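FMN-dependent NADH:quinone oxidoreductase 1 (Bacillus anthracis, PDB 3U7I) probably reduces quinones with NADH through a bound FMN, protecting against thiol-specific stress, and also cleaves the azo bond of aromatic azo compounds to give amines. Local coordinates at residues Q90-K93 with T97-I100; V146-G151 with E164-Y169; G152-T155 with W159-D162; I179-I184 with A210-N215. One frame throughout, in Å; residues are numbered along the deposited sequence. Where two conformers were deposited one is given.

Interaction 1 (Q90-K93 with T97-I100); sequences QQFK and TYVI
The helix-to-strand turn that leads into the middle strand of the flavodoxin-like sheet brings F92, in the last turns of helix 76-94, against Y98, near the start of strand 97-103. Their rings form an offset (parallel-displaced) stack, with centroids 4.4 Å apart and planes inclined by 20°. The closest approach is F92 CE1 to Y98 CE1, 3.3 Å, and the overlap runs on to Y98 CZ and OH. The two side chains run at about a right angle to each other, and Y98 OH lies over the centre of one face of the F92 ring, 3.7 Å from its plane.

The same hydroxyl donates a hydrogen bond to the backbone, Y98 OH to F92 O at 2.7 Å, reaching the carbonyl from 36° above its plane. One residue is thus gripped twice, through its ring and through its main chain. F92 can offer both because its CG lies anti to the backbone N (chi1 179°), which sets the ring on the side of its own carbonyl carbon.

In this alpha/beta sandwich the pair is buried between the sheet and helix 111-120, whose Y116 and I120 pack on F92. R142 makes a hydrogen bond to Y98 OH and another to the carbonyl oxygen of K93, while the K93 ammonium forms a salt bridge with E125.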
loop_
_atom_site.group_PDB
_atom_site.type_symbol
_atom_site.label_atom_id
_atom_site.label_comp_id
_atom_site.label_asym_id
_atom_site.label_seq_id
_atom_site.Cartn_x
_atom_site.Cartn_y
_atom_site.Cartn_z
ATOM N N GLN C 90 -14.059 -15.777 -0.312
ATOM C CA GLN C 90 -14.376 -17.144 -0.729
ATOM C C GLN C 90 -13.920 -17.418 -2.166
ATOM O O GLN C 90 -13.507 -18.536 -2.483
ATOM C CB GLN C 90 -15.853 -17.476 -0.496
ATOM C CG GLN C 90 -16.230 -17.454 0.983
ATOM C CD GLN C 90 -15.379 -18.401 1.835
ATOM O OE1 GLN C 90 -15.142 -19.553 1.456
ATOM N NE2 GLN C 90 -14.929 -17.919 2.995
ATOM N N GLN C 91 -13.957 -16.393 -3.016
ATOM C CA GLN C 91 -13.378 -16.498 -4.363
ATOM C C GLN C 91 -11.855 -16.732 -4.298
ATOM O O GLN C 91 -11.320 -17.623 -4.963
ATOM C CB GLN C 91 -13.713 -15.261 -5.205
ATOM C CG GLN C 91 -13.032 -15.222 -6.576
ATOM C CD GLN C 91 -13.328 -13.945 -7.362
ATOM O OE1 GLN C 91 -13.138 -12.826 -6.864
ATOM N NE2 GLN C 91 -13.798 -14.109 -8.595
ATOM N N PHE C 92 -11.162 -15.931 -3.492
ATOM C CA PHE C 92 -9.726 -16.121 -3.264
ATOM C C PHE C 92 -9.393 -17.552 -2.779
ATOM O O PHE C 92 -8.488 -18.204 -3.300
ATOM C CB PHE C 92 -9.177 -15.050 -2.292
ATOM C CG PHE C 92 -7.711 -15.197 -2.003
ATOM C CD1 PHE C 92 -6.762 -14.682 -2.881
ATOM C CD2 PHE C 92 -7.279 -15.862 -0.874
ATOM C CE1 PHE C 92 -5.406 -14.827 -2.628
ATOM C CE2 PHE C 92 -5.923 -16.016 -0.614
ATOM C CZ PHE C 92 -4.986 -15.498 -1.491
ATOM N N LYS C 93 -10.120 -18.043 -1.784
ATOM C CA LYS C 93 -9.839 -19.372 -1.239
ATOM C C LYS C 93 -10.089 -20.502 -2.239
ATOM O O LYS C 93 -9.544 -21.597 -2.094
ATOM C CB LYS C 93 -10.630 -19.609 0.057
ATOM C CG LYS C 93 -10.151 -18.747 1.226
ATOM C CD LYS C 93 -10.904 -19.037 2.524
ATOM C CE LYS C 93 -10.631 -20.449 3.022
ATOM N NZ LYS C 93 -11.312 -20.714 4.316
ATOM N N THR C 97 -4.273 -21.203 -8.151
ATOM C CA THR C 97 -3.316 -20.452 -8.966
ATOM C C THR C 97 -3.759 -18.986 -9.020
ATOM O O THR C 97 -4.920 -18.687 -9.331
ATOM C CB THR C 97 -3.187 -21.041 -10.406
ATOM O OG1 THR C 97 -2.779 -22.417 -10.343
ATOM C CG2 THR C 97 -2.181 -20.244 -11.242
ATOM N N TYR C 98 -2.844 -18.073 -8.695
ATOM C CA TYR C 98 -3.167 -16.650 -8.646
ATOM C C TYR C 98 -2.297 -15.888 -9.628
ATOM O O TYR C 98 -1.104 -16.172 -9.751
ATOM C CB TYR C 98 -2.937 -16.083 -7.238
ATOM C CG TYR C 98 -3.711 -16.798 -6.151
ATOM C CD1 TYR C 98 -5.060 -16.506 -5.921
ATOM C CD2 TYR C 98 -3.098 -17.767 -5.354
ATOM C CE1 TYR C 98 -5.780 -17.167 -4.931
ATOM C CE2 TYR C 98 -3.803 -18.431 -4.363
ATOM C CZ TYR C 98 -5.149 -18.127 -4.152
ATOM O OH TYR C 98 -5.864 -18.782 -3.161
ATOM N N VAL C 99 -2.886 -14.926 -10.333
ATOM C CA VAL C 99 -2.096 -14.030 -11.185
ATOM C C VAL C 99 -2.385 -12.569 -10.840
ATOM O O VAL C 99 -3.501 -12.087 -11.049
ATOM C CB VAL C 99 -2.332 -14.280 -12.705
ATOM C CG1 VAL C 99 -1.438 -13.354 -13.552
ATOM C CG2 VAL C 99 -2.063 -15.744 -13.058
ATOM N N ILE C 100 -1.381 -11.874 -10.306
ATOM C CA ILE C 100 -1.511 -10.453 -9.985
ATOM C C ILE C 100 -0.891 -9.571 -11.070
ATOM O O ILE C 100 0.276 -9.733 -11.432
ATOM C CB ILE C 100 -0.886 -10.108 -8.600
ATOM C CG1 ILE C 100 -1.673 -10.798 -7.479
ATOM C CG2 ILE C 100 -0.817 -8.577 -8.400
ATOM C CD1 ILE C 100 -1.157 -10.524 -6.071
#

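Interaction 2 (V146-G151 with E164-Y169); sequences VIQASG and EYSHKY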
loop_
_atom_site.group_PDB
_atom_site.type_symbol
_atom_site.label_atom_id
_atom_site.label_comp_id
_atom_site.label_asym_id
_atom_site.label_seq_id
_atom_site.Cartn_x
_atom_site.Cartn_y
_atom_site.Cartn_z
ATOM N N VAL C 146 3.233 -12.890 -10.309
ATOM C CA VAL C 146 3.012 -11.449 -10.316
ATOM C C VAL C 146 3.556 -10.863 -11.618
ATOM O O VAL C 146 4.693 -11.148 -11.998
ATOM C CB VAL C 146 3.698 -10.773 -9.111
ATOM C CG1 VAL C 146 3.553 -9.255 -9.195
ATOM C CG2 VAL C 146 3.123 -11.299 -7.809
ATOM N N ILE C 147 2.736 -10.082 -12.315
ATOM C CA ILE C 147 3.170 -9.403 -13.532
ATOM C C ILE C 147 3.261 -7.907 -13.243
ATOM O O ILE C 147 2.244 -7.224 -13.114
ATOM C CB ILE C 147 2.194 -9.663 -14.715
ATOM C CG1 ILE C 147 2.250 -11.139 -15.132
ATOM C CG2 ILE C 147 2.535 -8.762 -15.897
ATOM C CD1 ILE C 147 1.192 -11.533 -16.144
ATOM N N GLN C 148 4.483 -7.392 -13.172
ATOM C CA GLN C 148 4.707 -5.992 -12.783
ATOM C C GLN C 148 5.431 -5.173 -13.843
ATOM O O GLN C 148 6.537 -5.530 -14.257
ATOM C CB GLN C 148 5.500 -5.932 -11.465
ATOM C CG GLN C 148 5.901 -4.525 -10.998
ATOM C CD GLN C 148 6.683 -4.553 -9.686
ATOM O OE1 GLN C 148 6.096 -4.498 -8.598
ATOM N NE2 GLN C 148 8.011 -4.647 -9.779
ATOM N N ALA C 149 4.812 -4.074 -14.276
ATOM C CA ALA C 149 5.448 -3.136 -15.203
ATOM C C ALA C 149 5.952 -1.952 -14.410
ATOM O O ALA C 149 5.229 -1.433 -13.554
ATOM C CB ALA C 149 4.459 -2.661 -16.262
ATOM N N SER C 150 7.181 -1.516 -14.689
ATOM C CA SER C 150 7.778 -0.414 -13.938
ATOM C C SER C 150 8.637 0.458 -14.830
ATOM O O SER C 150 9.235 -0.024 -15.792
ATOM C CB SER C 150 8.611 -0.937 -12.756
ATOM O OG SER C 150 9.690 -1.766 -13.181
ATOM N N GLY C 151 8.696 1.743 -14.498
ATOM C CA GLY C 151 9.551 2.679 -15.202
ATOM C C GLY C 151 11.019 2.382 -14.967
ATOM O O GLY C 151 11.811 2.392 -15.904
ATOM N N GLU C 164 11.723 -1.826 -3.579
ATOM C CA GLU C 164 10.683 -2.488 -4.357
ATOM C C GLU C 164 9.701 -3.136 -3.393
ATOM O O GLU C 164 9.634 -4.363 -3.283
ATOM C CB GLU C 164 11.287 -3.538 -5.303
ATOM C CG GLU C 164 10.313 -4.027 -6.373
ATOM C CD GLU C 164 10.822 -5.244 -7.115
ATOM O OE1 GLU C 164 11.812 -5.855 -6.647
ATOM O OE2 GLU C 164 10.234 -5.586 -8.166
ATOM N N TYR C 165 8.937 -2.307 -2.689
ATOM C CA TYR C 165 8.061 -2.815 -1.635
ATOM C C TYR C 165 6.807 -3.496 -2.150
ATOM O O TYR C 165 6.215 -4.305 -1.445
ATOM C CB TYR C 165 7.730 -1.728 -0.611
ATOM C CG TYR C 165 8.940 -1.355 0.203
ATOM C CD1 TYR C 165 9.549 -2.293 1.034
ATOM C CD2 TYR C 165 9.496 -0.079 0.124
ATOM C CE1 TYR C 165 10.668 -1.973 1.772
ATOM C CE2 TYR C 165 10.619 0.250 0.863
ATOM C CZ TYR C 165 11.192 -0.701 1.691
ATOM O OH TYR C 165 12.308 -0.384 2.427
ATOM N N SER C 166 6.407 -3.180 -3.377
ATOM C CA SER C 166 5.352 -3.942 -4.030
ATOM C C SER C 166 5.676 -5.444 -3.952
ATOM O O SER C 166 4.945 -6.221 -3.324
ATOM C CB SER C 166 5.203 -3.503 -5.494
ATOM O OG SER C 166 6.424 -3.641 -6.208
ATOM N N HIS C 167 6.794 -5.829 -4.579
ATOM C CA HIS C 167 7.275 -7.212 -4.597
ATOM C C HIS C 167 7.563 -7.768 -3.201
ATOM O O HIS C 167 7.111 -8.855 -2.857
ATOM C CB HIS C 167 8.525 -7.332 -5.484
ATOM C CG HIS C 167 9.324 -8.577 -5.252
ATOM N ND1 HIS C 167 8.845 -9.838 -5.540
ATOM C CD2 HIS C 167 10.570 -8.759 -4.753
ATOM C CE1 HIS C 167 9.760 -10.740 -5.236
ATOM N NE2 HIS C 167 10.818 -10.110 -4.754
ATOM N N LYS C 168 8.319 -7.024 -2.403
ATOM C CA LYS C 168 8.676 -7.475 -1.060
ATOM C C LYS C 168 7.430 -7.809 -0.242
ATOM O O LYS C 168 7.341 -8.874 0.378
ATOM C CB LYS C 168 9.541 -6.422 -0.352
ATOM C CG LYS C 168 10.936 -6.328 -0.940
ATOM C CD LYS C 168 11.801 -5.330 -0.192
ATOM C CE LYS C 168 13.271 -5.499 -0.573
ATOM N NZ LYS C 168 14.140 -4.706 0.341
ATOM N N TYR C 169 6.457 -6.907 -0.266
ATOM C CA TYR C 169 5.224 -7.103 0.478
ATOM C C TYR C 169 4.437 -8.298 -0.047
ATOM O O TYR C 169 4.067 -9.186 0.725
ATOM C CB TYR C 169 4.373 -5.843 0.425
ATOM C CG TYR C 169 3.039 -5.966 1.110
ATOM C CD1 TYR C 169 2.945 -5.923 2.493
ATOM C CD2 TYR C 169 1.873 -6.117 0.376
ATOM C CE1 TYR C 169 1.726 -6.025 3.129
ATOM C CE2 TYR C 169 0.646 -6.223 1.001
ATOM C CZ TYR C 169 0.572 -6.176 2.378
ATOM O OH TYR C 169 -0.653 -6.267 3.014
#
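A chi1 of 175°, followed by an equally extended chi2, stretches Q148 straight out from strand 143-149, so that its amide arrives between E164 and S166. E164 is also fully extended and meets the amide nitrogen with its carboxylate. S166 has its OG between its own backbone N and carbonyl carbon (chi1 57°), from where it faces the amide oxygen. The setting is the beta-alpha-beta crossover of the flavodoxin-like fold: helix 165-177 lies over the sheet and links strand 143-149 to its parallel neighbour, strand 181-187. The contact joins the C-terminal part of strand 143-149 to the first turn of that helix, with E164 at the N-cap position.

Both ends of one amide are used, and this fixes its rotation. The hydroxyl of S166 donates to the oxygen, with OG 2.6 Å from Q148 OE1 and tilted a little from the carbonyl plane. On the other side Q148 NE2 donates to E164 OE2 over 2.9 Å, a bent bond with an N-H...O angle of 141°. The amide thus has both its oxygen and its nitrogen satisfied in a buried place.

R186 NE forms a salt bridge with the same oxygen, E164 OE2, and probably helps to hold it in place. The Q148 side chain is about 7 Å from that of S23, predicted to bind FMN. Further along the helix, Y169 hydrogen-bonds to N106 of the second subunit. Toward Q148, E164 OE2 offers its anti lone pair, the one directed away from OE1.

Interaction 3 (G152-T155 with W159-D162); sequences GIYT and WYTD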
loop_
_atom_site.group_PDB
_atom_site.type_symbol
_atom_site.label_atom_id
_atom_site.label_comp_id
_atom_site.label_asym_id
_atom_site.label_seq_id
_atom_site.Cartn_x
_atom_site.Cartn_y
_atom_site.Cartn_z
ATOM N N GLY C 152 11.385 2.105 -13.718
ATOM C CA GLY C 152 12.774 1.855 -13.375
ATOM C C GLY C 152 13.165 0.390 -13.449
ATOM O O GLY C 152 12.333 -0.469 -13.755
ATOM N N ILE C 153 14.437 0.109 -13.177
ATOM C CA ILE C 153 14.951 -1.259 -13.175
ATOM C C ILE C 153 15.290 -1.688 -11.745
ATOM O O ILE C 153 15.923 -0.935 -10.996
ATOM C CB ILE C 153 16.166 -1.395 -14.111
ATOM C CG1 ILE C 153 15.696 -1.390 -15.565
ATOM C CG2 ILE C 153 16.954 -2.663 -13.818
ATOM C CD1 ILE C 153 16.809 -1.262 -16.573
ATOM N N TYR C 154 14.859 -2.896 -11.378
ATOM C CA TYR C 154 14.872 -3.342 -9.981
ATOM C C TYR C 154 15.780 -4.541 -9.707
ATOM O O TYR C 154 15.876 -5.020 -8.575
ATOM C CB TYR C 154 13.434 -3.620 -9.508
ATOM C CG TYR C 154 12.661 -2.332 -9.384
ATOM C CD1 TYR C 154 12.619 -1.634 -8.180
ATOM C CD2 TYR C 154 12.022 -1.777 -10.488
ATOM C CE1 TYR C 154 11.942 -0.429 -8.073
ATOM C CE2 TYR C 154 11.343 -0.571 -10.388
ATOM C CZ TYR C 154 11.306 0.095 -9.182
ATOM O OH TYR C 154 10.629 1.288 -9.087
ATOM N N THR C 155 16.469 -5.000 -10.741
ATOM C CA THR C 155 17.273 -6.207 -10.638
ATOM C C THR C 155 18.784 -5.931 -10.607
ATOM O O THR C 155 19.590 -6.829 -10.877
ATOM C CB THR C 155 16.926 -7.167 -11.781
ATOM O OG1 THR C 155 16.825 -6.424 -13.006
ATOM C CG2 THR C 155 15.596 -7.852 -11.499
ATOM N N TRP C 159 19.610 0.633 -4.838
ATOM C CA TRP C 159 18.530 1.272 -4.092
ATOM C C TRP C 159 17.161 0.801 -4.560
ATOM O O TRP C 159 16.309 0.455 -3.740
ATOM C CB TRP C 159 18.629 2.797 -4.183
ATOM C CG TRP C 159 17.524 3.528 -3.466
ATOM C CD1 TRP C 159 17.449 3.793 -2.128
ATOM C CD2 TRP C 159 16.345 4.100 -4.054
ATOM N NE1 TRP C 159 16.292 4.486 -1.843
ATOM C CE2 TRP C 159 15.599 4.692 -3.012
ATOM C CE3 TRP C 159 15.846 4.167 -5.363
ATOM C CZ2 TRP C 159 14.380 5.341 -3.235
ATOM C CZ3 TRP C 159 14.637 4.814 -5.581
ATOM C CH2 TRP C 159 13.920 5.394 -4.525
ATOM N N TYR C 160 16.944 0.783 -5.874
ATOM C CA TYR C 160 15.649 0.357 -6.421
ATOM C C TYR C 160 15.238 -1.028 -5.918
ATOM O O TYR C 160 14.075 -1.250 -5.563
ATOM C CB TYR C 160 15.649 0.400 -7.958
ATOM C CG TYR C 160 15.629 1.807 -8.515
ATOM C CD1 TYR C 160 16.806 2.538 -8.655
ATOM C CD2 TYR C 160 14.433 2.412 -8.887
ATOM C CE1 TYR C 160 16.791 3.830 -9.156
ATOM C CE2 TYR C 160 14.408 3.704 -9.384
ATOM C CZ TYR C 160 15.588 4.408 -9.519
ATOM O OH TYR C 160 15.562 5.696 -10.014
ATOM N N THR C 161 16.198 -1.951 -5.889
ATOM C CA THR C 161 15.951 -3.304 -5.399
ATOM C C THR C 161 15.492 -3.256 -3.946
ATOM O O THR C 161 14.604 -4.000 -3.547
ATOM C CB THR C 161 17.212 -4.175 -5.480
ATOM O OG1 THR C 161 17.831 -4.005 -6.760
ATOM C CG2 THR C 161 16.857 -5.643 -5.274
ATOM N N ASP C 162 16.106 -2.373 -3.166
ATOM C CA ASP C 162 15.804 -2.256 -1.748
ATOM C C ASP C 162 14.430 -1.631 -1.471
ATOM O O ASP C 162 13.803 -1.947 -0.459
ATOM C CB ASP C 162 16.904 -1.475 -1.032
ATOM C CG ASP C 162 18.253 -2.156 -1.130
ATOM O OD1 ASP C 162 18.274 -3.398 -1.275
ATOM O OD2 ASP C 162 19.291 -1.456 -1.066
#
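Y154 and Y160 meet as a T-shaped (edge-to-face) pair: the edge of Y160 is directed at the face of Y154, with planes at 82° and centroids 5.6 Å apart. Y160 CD2 leads the approach, 3.9 Å from Y154 CE1. The Y154 ring is engaged at its own edge as well, where CD1 lies 3.0 Å from Y160 O, close to the ring plane. Beside the rings, I153 O sits 3.3 Å from Y160 CB, and T161 OG1 donates a hydrogen bond of 2.9 Å to Y154 O. That donor stands well above the carbonyl plane, 60° out of it.

Two neighbouring residues of the short helix 159-162 reach the loop. Y160 has its CG anti to the carbonyl carbon (chi1 -72°), with the ring directed toward 152-155, and T161 sets OG1 in the same sense, beside its backbone N. The hydroxyl of T161 is also bonded to the backbone N of D158, just before this turn.

Outward from this shell, Q188 holds the loop through the backbone N of Y154 and the hydroxyl of T155, while W159 CE3 rests over the centre of the Y160 ring. On the dimer side, the W159 ring meets F176 of the second subunit, and Y160 packs on G133 of that subunit.

The excursion that follows the fourth sheet strand is thus secured across this contact by ring packing, carbonyl oxygens and one neutral hydroxyl, so its hold should depend little on ionisation.

Interaction 4 (I179-I184 with A210-N215); sequences IEDYQI and ASRLAN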
loop_
_atom_site.group_PDB
_atom_site.type_symbol
_atom_site.label_atom_id
_atom_site.label_comp_id
_atom_site.label_asym_id
_atom_site.label_seq_id
_atom_site.Cartn_x
_atom_site.Cartn_y
_atom_site.Cartn_z
ATOM N N ILE C 179 1.433 -19.638 0.633
ATOM C CA ILE C 179 1.677 -19.691 -0.806
ATOM C C ILE C 179 3.165 -19.418 -1.057
ATOM O O ILE C 179 3.625 -18.270 -1.052
ATOM C CB ILE C 179 0.727 -18.723 -1.583
ATOM C CG1 ILE C 179 -0.738 -19.005 -1.202
ATOM C CG2 ILE C 179 0.953 -18.825 -3.087
ATOM C CD1 ILE C 179 -1.711 -17.921 -1.587
ATOM N N GLU C 180 3.916 -20.495 -1.243
ATOM C CA GLU C 180 5.366 -20.422 -1.290
ATOM C C GLU C 180 5.918 -20.523 -2.704
ATOM O O GLU C 180 7.080 -20.186 -2.946
ATOM C CB GLU C 180 5.965 -21.508 -0.403
ATOM C CG GLU C 180 5.538 -21.375 1.045
ATOM C CD GLU C 180 6.257 -22.336 1.957
ATOM O OE1 GLU C 180 6.637 -23.433 1.489
ATOM O OE2 GLU C 180 6.445 -21.990 3.144
ATOM N N ASP C 181 5.083 -20.989 -3.630
ATOM C CA ASP C 181 5.438 -21.026 -5.049
ATOM C C ASP C 181 5.131 -19.665 -5.676
ATOM O O ASP C 181 4.000 -19.387 -6.076
ATOM C CB ASP C 181 4.668 -22.141 -5.766
ATOM C CG ASP C 181 5.170 -22.392 -7.188
ATOM O OD1 ASP C 181 5.713 -21.469 -7.827
ATOM O OD2 ASP C 181 5.006 -23.529 -7.670
ATOM N N TYR C 182 6.150 -18.813 -5.732
ATOM C CA TYR C 182 5.992 -17.421 -6.141
ATOM C C TYR C 182 6.970 -17.070 -7.262
ATOM O O TYR C 182 8.152 -17.411 -7.205
ATOM C CB TYR C 182 6.233 -16.512 -4.934
ATOM C CG TYR C 182 6.202 -15.024 -5.207
ATOM C CD1 TYR C 182 5.104 -14.267 -4.848
ATOM C CD2 TYR C 182 7.280 -14.375 -5.794
ATOM C CE1 TYR C 182 5.064 -12.908 -5.074
ATOM C CE2 TYR C 182 7.248 -13.009 -6.026
ATOM C CZ TYR C 182 6.125 -12.279 -5.660
ATOM O OH TYR C 182 6.065 -10.912 -5.874
ATOM N N GLN C 183 6.460 -16.406 -8.293
ATOM C CA GLN C 183 7.301 -15.850 -9.335
ATOM C C GLN C 183 6.823 -14.451 -9.654
ATOM O O GLN C 183 5.622 -14.187 -9.698
ATOM C CB GLN C 183 7.259 -16.686 -10.608
ATOM C CG GLN C 183 7.927 -15.983 -11.792
ATOM C CD GLN C 183 8.077 -16.866 -13.005
ATOM O OE1 GLN C 183 7.400 -17.891 -13.133
ATOM N NE2 GLN C 183 8.981 -16.482 -13.906
ATOM N N ILE C 184 7.768 -13.547 -9.856
ATOM C CA ILE C 184 7.444 -12.242 -10.408
ATOM C C ILE C 184 8.130 -12.037 -11.768
ATOM O O ILE C 184 9.337 -12.272 -11.930
ATOM C CB ILE C 184 7.771 -11.086 -9.431
ATOM C CG1 ILE C 184 7.446 -9.744 -10.091
ATOM C CG2 ILE C 184 9.232 -11.158 -8.966
ATOM C CD1 ILE C 184 7.382 -8.579 -9.139
ATOM N N ALA C 210 3.779 -19.762 -18.083
ATOM C CA ALA C 210 2.570 -20.454 -18.524
ATOM C C ALA C 210 2.796 -21.965 -18.621
ATOM O O ALA C 210 1.969 -22.751 -18.154
ATOM C CB ALA C 210 2.100 -19.894 -19.863
ATOM N N SER C 211 3.913 -22.360 -19.231
ATOM C CA SER C 211 4.308 -23.767 -19.313
ATOM C C SER C 211 4.457 -24.365 -17.920
ATOM O O SER C 211 3.932 -25.445 -17.628
ATOM C CB SER C 211 5.641 -23.914 -20.053
ATOM O OG SER C 211 5.508 -23.585 -21.419
ATOM N N ARG C 212 5.205 -23.664 -17.072
ATOM C CA ARG C 212 5.438 -24.110 -15.707
ATOM C C ARG C 212 4.117 -24.328 -14.969
ATOM O O ARG C 212 3.859 -25.420 -14.452
ATOM C CB ARG C 212 6.321 -23.108 -14.949
ATOM C CG ARG C 212 6.707 -23.564 -13.537
ATOM C CD ARG C 212 7.673 -22.596 -12.860
ATOM N NE ARG C 212 7.068 -21.291 -12.627
ATOM C CZ ARG C 212 6.250 -21.011 -11.615
ATOM N NH1 ARG C 212 5.923 -21.951 -10.736
ATOM N NH2 ARG C 212 5.752 -19.789 -11.489
ATOM N N LEU C 213 3.276 -23.295 -14.938
ATOM C CA LEU C 213 2.027 -23.362 -14.180
ATOM C C LEU C 213 1.074 -24.435 -14.709
ATOM O O LEU C 213 0.361 -25.067 -13.935
ATOM C CB LEU C 213 1.337 -21.991 -14.116
ATOM C CG LEU C 213 1.991 -20.906 -13.241
ATOM C CD1 LEU C 213 1.346 -19.545 -13.484
ATOM C CD2 LEU C 213 1.945 -21.275 -11.756
ATOM N N ALA C 214 1.074 -24.634 -16.024
ATOM C CA ALA C 214 0.227 -25.644 -16.658
ATOM C C ALA C 214 0.901 -27.005 -16.622
ATOM O O ALA C 214 0.274 -28.031 -16.905
ATOM C CB ALA C 214 -0.082 -25.255 -18.090
ATOM N N ASN C 215 2.184 -26.999 -16.269
ATOM C CA ASN C 215 2.981 -28.214 -16.173
ATOM C C ASN C 215 3.138 -28.916 -17.521
ATOM O O ASN C 215 3.170 -30.149 -17.596
ATOM C CB ASN C 215 2.395 -29.170 -15.137
ATOM C CG ASN C 215 3.377 -30.240 -14.717
ATOM O OD1 ASN C 215 4.591 -30.060 -14.827
ATOM N ND2 ASN C 215 2.861 -31.363 -14.232
HETATM O O HOH W 1 4.480 -19.277 -9.378
HETATM O O HOH W 2 6.043 -24.935 -10.245
HETATM O O HOH W 3 8.661 -20.031 -14.861
#
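R212 runs antiparallel to both D181 and Q183, its side chain sliding past theirs so that the guanidinium lies between the two. Its chain bends at chi3 (65°), presenting NH1 to the acid and NH2 to the amide. The salt bridge, R212 NH1 to D181 OD1 at 3.0 Å, uses the syn lone pair of the carboxylate, but OD1 is tilted 33° from the guanidinium plane. Q183 OE1 is tilted only 17° from that plane: R212 NH2 reaches it, also at 3.0 Å, in the carbonyl plane and on a lone pair, and NE adds a weak bond to the same oxygen.

The pattern follows from the alternation of an edge strand in the three-layer alpha-beta-alpha sandwich of the flavodoxin-like fold. D181 and Q183 of strand 181-187 face the closing helix 195-214, whereas Y182 between them turns to helix 165-177 on the other side of the sheet.

Solvent fills out the network. Water 2 donates to D181 OD2 at 3.1 Å and accepts from R212 NH1 at 3.0 Å, and water 3 likewise joins Q183 OE1 to R212 NE; both lie in the guanidinium plane. One face of that group has L213 CG 4.2 Å above it, offset toward the rim.

How the interactions relate
Interactions 1 and 2 are buried and interactions 3 and 4 lie at the surface, yet polarity does not simply follow depth. Interaction 1 combines stacked rings with one hydroxyl-to-carbonyl bond, whereas interaction 2, also buried, is built wholly from polar groups. Interaction 3 again pairs aromatic rings, edge to face, with a hydroxyl-to-carbonyl bond, and interaction 4 joins one salt bridge to a neutral amide, with bridging waters. Three of the four share the parallel sheet: strands 97-103, 143-149 and 181-187 are successive neighbours. I179 packs on Y98, linking interactions 1 and 4, and H167 bonds to Y182 between interactions 2 and 4. Interaction 3 lies in the connection that interaction 2 spans, where K168 NZ reaches D162 O.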